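PDB 1RFZ: APC3568 protein from Geobacillus stearothermophilus, which is of unknown function but may act as a phosphatidylglycerophosphatase of the PgpA family. Local coordinates for residues R61-Q64 / N65-T69; K75-D79 / G80-E84. One frame throughout, in Å; residues are numbered along the deposited sequence.

Contact 1 (R61-Q64 / N65-T69); sequences REVQ and NAILT. With SO4 (sulfate ion), chain F.
Val63 and Ile67 pack against each other one turn apart, i to i+4, at the start of helix 61-76 in an all-helical chain. Their side chains cross at a slant, with Val63 CG1 3.9 Å from Ile67 CG1. Val63 CG1 lies opposite the backbone N (chi1 -180°), and this sets it against CG1 and CD1 of Ile67. Ile67 also reaches Leu20 of helix 13-22, so the pair faces the interior.

Asn65 takes another side of the helix. Its amide carbon CG lies 3.4 Å from Arg61 O, against the carbonyl one turn back. That oxygen accepts a straight bond from Asn65 N, 2.6 Å long. Leu68 N bonds to Gln64 O at 2.7 Å in the same i to i+4 pattern. The Gln64 chain bends at chi2, and its NE2 bonds to Ile58 O just before the helix.

A sulfate, probably from the crystallisation liquor, sits at the helix start. Arg61 N donates to sulfate O2 at 2.8 Å. Sulfate O4 lies over one face of the Arg61 guanidinium, 3.3 Å above the plane and shifted toward its rim. The first turn leaves backbone NH groups without helix acceptors, so an anion here is probably favoured by both the helix end and the arginine charge.

The second subunit packs along the side of Asn65, Leu68 and Thr69, where its Tyr97 OH hydrogen-bonds to Thr69 OG1. Within the helix, Thr69 OG1 also turns back and donates to Asn65 O at 2.9 Å.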
loop_
_atom_site.group_PDB
_atom_site.type_symbol
_atom_site.label_atom_id
_atom_site.label_comp_id
_atom_site.label_asym_id
_atom_site.label_seq_id
_atom_site.Cartn_x
_atom_site.Cartn_y
_atom_site.Cartn_z
ATOM N N ARG A 61 -9.701 13.162 7.559
ATOM C CA ARG A 61 -9.000 14.039 6.622
ATOM C C ARG A 61 -8.448 13.254 5.429
ATOM O O ARG A 61 -8.645 13.633 4.267
ATOM C CB ARG A 61 -7.833 14.749 7.313
ATOM C CG ARG A 61 -8.232 15.680 8.436
ATOM C CD ARG A 61 -7.017 16.108 9.246
ATOM N NE ARG A 61 -7.395 16.892 10.418
ATOM C CZ ARG A 61 -6.585 17.144 11.440
ATOM N NH1 ARG A 61 -5.347 16.673 11.435
ATOM N NH2 ARG A 61 -7.012 17.860 12.472
ATOM N N GLU A 62 -7.749 12.163 5.714
ATOM C CA GLU A 62 -7.170 11.365 4.646
ATOM C C GLU A 62 -8.205 11.072 3.565
ATOM O O GLU A 62 -7.887 11.097 2.387
ATOM C CB GLU A 62 -6.589 10.054 5.194
ATOM C CG GLU A 62 -6.064 9.149 4.090
ATOM C CD GLU A 62 -4.613 8.684 4.287
ATOM O OE1 GLU A 62 -3.737 9.533 4.573
ATOM O OE2 GLU A 62 -4.348 7.462 4.127
ATOM N N VAL A 63 -9.444 10.826 3.979
ATOM C CA VAL A 63 -10.539 10.508 3.079
ATOM C C VAL A 63 -11.087 11.747 2.400
ATOM O O VAL A 63 -11.555 11.688 1.266
ATOM C CB VAL A 63 -11.691 9.851 3.837
ATOM C CG1 VAL A 63 -12.839 9.518 2.880
ATOM C CG2 VAL A 63 -11.201 8.610 4.545
ATOM N N GLN A 64 -11.084 12.865 3.115
ATOM C CA GLN A 64 -11.571 14.111 2.551
ATOM C C GLN A 64 -10.564 14.424 1.471
ATOM O O GLN A 64 -10.911 14.614 0.309
ATOM C CB GLN A 64 -11.550 15.232 3.600
ATOM C CG GLN A 64 -12.796 15.376 4.465
ATOM C CD GLN A 64 -12.471 15.439 5.957
ATOM O OE1 GLN A 64 -11.454 16.017 6.363
ATOM N NE2 GLN A 64 -13.344 14.849 6.779
ATOM N N ASN A 65 -9.305 14.468 1.884
ATOM C CA ASN A 65 -8.214 14.755 0.975
ATOM C C ASN A 65 -8.388 13.937 -0.291
ATOM O O ASN A 65 -8.083 14.403 -1.401
ATOM C CB ASN A 65 -6.870 14.424 1.634
ATOM C CG ASN A 65 -6.417 15.504 2.585
ATOM O OD1 ASN A 65 -7.017 16.575 2.641
ATOM N ND2 ASN A 65 -5.346 15.242 3.325
ATOM N N ALA A 66 -8.889 12.715 -0.122
ATOM C CA ALA A 66 -9.103 11.825 -1.249
ATOM C C ALA A 66 -10.342 12.270 -2.007
ATOM O O ALA A 66 -10.278 12.534 -3.201
ATOM C CB ALA A 66 -9.263 10.399 -0.762
ATOM N N ILE A 67 -11.465 12.369 -1.302
ATOM C CA ILE A 67 -12.711 12.772 -1.924
ATOM C C ILE A 67 -12.591 14.089 -2.675
ATOM O O ILE A 67 -13.154 14.226 -3.756
ATOM C CB ILE A 67 -13.855 12.928 -0.895
ATOM C CG1 ILE A 67 -14.082 11.621 -0.151
ATOM C CG2 ILE A 67 -15.150 13.369 -1.609
ATOM C CD1 ILE A 67 -15.312 11.669 0.714
ATOM N N LEU A 68 -11.881 15.066 -2.117
ATOM C CA LEU A 68 -11.759 16.347 -2.815
ATOM C C LEU A 68 -10.996 16.201 -4.123
ATOM O O LEU A 68 -11.549 16.473 -5.192
ATOM C CB LEU A 68 -11.096 17.420 -1.931
ATOM C CG LEU A 68 -11.908 17.918 -0.719
ATOM C CD1 LEU A 68 -11.335 19.231 -0.238
ATOM C CD2 LEU A 68 -13.371 18.110 -1.087
ATOM N N THR A 69 -9.739 15.763 -4.037
ATOM C CA THR A 69 -8.902 15.569 -5.226
ATOM C C THR A 69 -9.630 14.735 -6.302
ATOM O O THR A 69 -9.593 15.044 -7.498
ATOM C CB THR A 69 -7.599 14.838 -4.875
ATOM O OG1 THR A 69 -6.926 15.521 -3.809
ATOM C CG2 THR A 69 -6.691 14.790 -6.089
HETATM S S SO4 F . -7.955 12.367 11.318
HETATM O O1 SO4 F . -9.296 12.459 12.000
HETATM O O2 SO4 F . -8.163 12.435 9.837
HETATM O O3 SO4 F . -7.296 11.062 11.662
HETATM O O4 SO4 F . -7.052 13.490 11.762
#

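Contact 2 (K75-D79 / G80-E84); sequences KLAED and GRLDE
Lys75 O is gripped by two backbone NH groups where helix 61-76 gives way to a loop. Glu78 N donates to Lys75 O at 2.6 Å, and Asp79 N donates to it at 2.7 Å. One residue on, Leu76 O accepts from Arg81 N at 2.8 Å, with an N-H...O angle of 134°, although the place of Arg81 N is less sure. Asp79 N adds a weak bond to Leu76 O at 3.3 Å.

The bond from Arg81 back to Leu76 spans five residues. Gly80 between them has a positive phi of 42°, which favours glycine. These are two marks of a Schellman motif, but Gly80 N stands a long 3.7 Å from Ala77 O, so the second bond of the motif is at best weak. The turn sends the chain back over the helix end.

Leu82 then lies across Leu76 at about a right angle. Its two methyls divide the work. CD2 meets Leu76 CB at 3.3 Å, and CD1 meets Ala77 CB at 3.4 Å. CG sits opposite the carbonyl carbon (chi1 -62°), which points the fork at both residues. With an alanine in place of Leu82, both methyls would be gone, which would probably open a gap over Leu76 CB and Ala77 CB and let the loop shift on the helix end. Arg81 CB lies 4.1 Å from Leu76 CD2.

Leu76 also packs on Leu76 of the second subunit. Gln87 NE2, from the next helix, bonds to Ala77 O. Ala77 and Leu82 both rest on Ile90, so the turn fits between helix 61-76 and helix 86-92.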
loop_
_atom_site.group_PDB
_atom_site.type_symbol
_atom_site.label_atom_id
_atom_site.label_comp_id
_atom_site.label_asym_id
_atom_site.label_seq_id
_atom_site.Cartn_x
_atom_site.Cartn_y
_atom_site.Cartn_z
ATOM N N LYS A 75 -14.221 16.523 -12.487
ATOM C CA LYS A 75 -14.879 17.691 -13.070
ATOM C C LYS A 75 -14.110 18.312 -14.232
ATOM O O LYS A 75 -14.661 18.484 -15.311
ATOM C CB LYS A 75 -15.130 18.756 -12.000
ATOM C CG LYS A 75 -16.438 18.594 -11.237
ATOM C CD LYS A 75 -16.646 19.759 -10.273
ATOM C CE LYS A 75 -17.931 19.618 -9.457
ATOM N NZ LYS A 75 -18.073 20.691 -8.417
ATOM N N LEU A 76 -12.846 18.658 -14.011
ATOM C CA LEU A 76 -12.040 19.249 -15.075
ATOM C C LEU A 76 -12.068 18.381 -16.322
ATOM O O LEU A 76 -12.069 18.891 -17.442
ATOM C CB LEU A 76 -10.582 19.424 -14.642
ATOM C CG LEU A 76 -10.263 20.541 -13.659
ATOM C CD1 LEU A 76 -10.064 19.956 -12.272
ATOM C CD2 LEU A 76 -9.005 21.257 -14.119
ATOM N N ALA A 77 -12.072 17.068 -16.127
ATOM C CA ALA A 77 -12.108 16.140 -17.249
ATOM C C ALA A 77 -13.506 16.153 -17.876
ATOM O O ALA A 77 -13.687 15.762 -19.027
ATOM C CB ALA A 77 -11.745 14.729 -16.776
ATOM N N GLU A 78 -14.490 16.614 -17.110
ATOM C CA GLU A 78 -15.866 16.690 -17.586
ATOM C C GLU A 78 -16.071 18.017 -18.306
ATOM O O GLU A 78 -16.907 18.120 -19.204
ATOM C CB GLU A 78 -16.839 16.578 -16.412
ATOM C CG GLU A 78 -18.302 16.599 -16.810
ATOM C CD GLU A 78 -19.223 16.470 -15.611
ATOM O OE1 GLU A 78 -19.196 15.412 -14.947
ATOM O OE2 GLU A 78 -19.970 17.432 -15.329
ATOM N N ASP A 79 -15.304 19.029 -17.895
ATOM C CA ASP A 79 -15.366 20.361 -18.497
ATOM C C ASP A 79 -14.190 20.504 -19.448
ATOM O O ASP A 79 -13.774 21.613 -19.761
ATOM C CB ASP A 79 -15.247 21.473 -17.442
ATOM C CG ASP A 79 -16.218 21.314 -16.291
ATOM O OD1 ASP A 79 -17.403 20.995 -16.527
ATOM O OD2 ASP A 79 -15.788 21.528 -15.137
ATOM N N GLY A 80 -13.643 19.378 -19.883
ATOM C CA GLY A 80 -12.509 19.410 -20.788
ATOM C C GLY A 80 -11.429 20.442 -20.480
ATOM O O GLY A 80 -10.678 20.819 -21.379
ATOM N N ARG A 81 -11.337 20.900 -19.231
ATOM C CA ARG A 81 -10.327 21.898 -18.846
ATOM C C ARG A 81 -8.908 21.318 -18.676
ATOM O O ARG A 81 -7.927 22.071 -18.599
ATOM C CB ARG A 81 -10.752 22.597 -17.544
ATOM C CG ARG A 81 -11.347 23.999 -17.718
ATOM C CD ARG A 81 -10.342 25.110 -17.352
ATOM N NE ARG A 81 -10.895 26.461 -17.520
ATOM C CZ ARG A 81 -10.266 27.583 -17.173
ATOM N NH1 ARG A 81 -9.058 27.530 -16.631
ATOM N NH2 ARG A 81 -10.840 28.760 -17.378
ATOM N N LEU A 82 -8.803 19.986 -18.641
ATOM C CA LEU A 82 -7.520 19.292 -18.457
ATOM C C LEU A 82 -6.591 19.201 -19.666
ATOM O O LEU A 82 -7.032 18.999 -20.799
ATOM C CB LEU A 82 -7.763 17.871 -17.946
ATOM C CG LEU A 82 -8.439 17.709 -16.588
ATOM C CD1 LEU A 82 -8.683 16.221 -16.327
ATOM C CD2 LEU A 82 -7.570 18.334 -15.497
ATOM N N ASP A 83 -5.294 19.326 -19.403
ATOM C CA ASP A 83 -4.288 19.229 -20.453
ATOM C C ASP A 83 -4.224 17.799 -20.989
ATOM O O ASP A 83 -4.618 16.837 -20.321
ATOM C CB ASP A 83 -2.896 19.609 -19.930
ATOM C CG ASP A 83 -2.802 21.058 -19.487
ATOM O OD1 ASP A 83 -3.326 21.943 -20.200
ATOM O OD2 ASP A 83 -2.185 21.312 -18.429
ATOM N N GLU A 84 -3.711 17.665 -22.202
ATOM C CA GLU A 84 -3.584 16.363 -22.829
ATOM C C GLU A 84 -2.154 15.858 -22.676
ATOM O O GLU A 84 -1.212 16.650 -22.606
ATOM C CB GLU A 84 -3.967 16.473 -24.303
ATOM C CG GLU A 84 -5.470 16.536 -24.556
ATOM C CD GLU A 84 -6.156 15.194 -24.317
ATOM O OE1 GLU A 84 -7.339 15.033 -24.709
ATOM O OE2 GLU A 84 -5.507 14.298 -23.735
#

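Both contacts belong to helix 61-76, one at each end. Contact 1 comes first along the chain and forms the opening turns. Contact 2 follows in series, with the end of the helix and the loop that leads to helix 86-92. Their centres are about 20 Å apart, and their nearest atoms are about 7 Å apart without touching. Contact 1 is buried, its centre about 9 Å from the centre of the chain. Contact 2 is only partly buried, its centre about 20 Å from that of the chain. Both touch the second subunit, so this helix meets it near its start and near its end. The helix thus serves both the inner packing of the chain and the assembly of four copies.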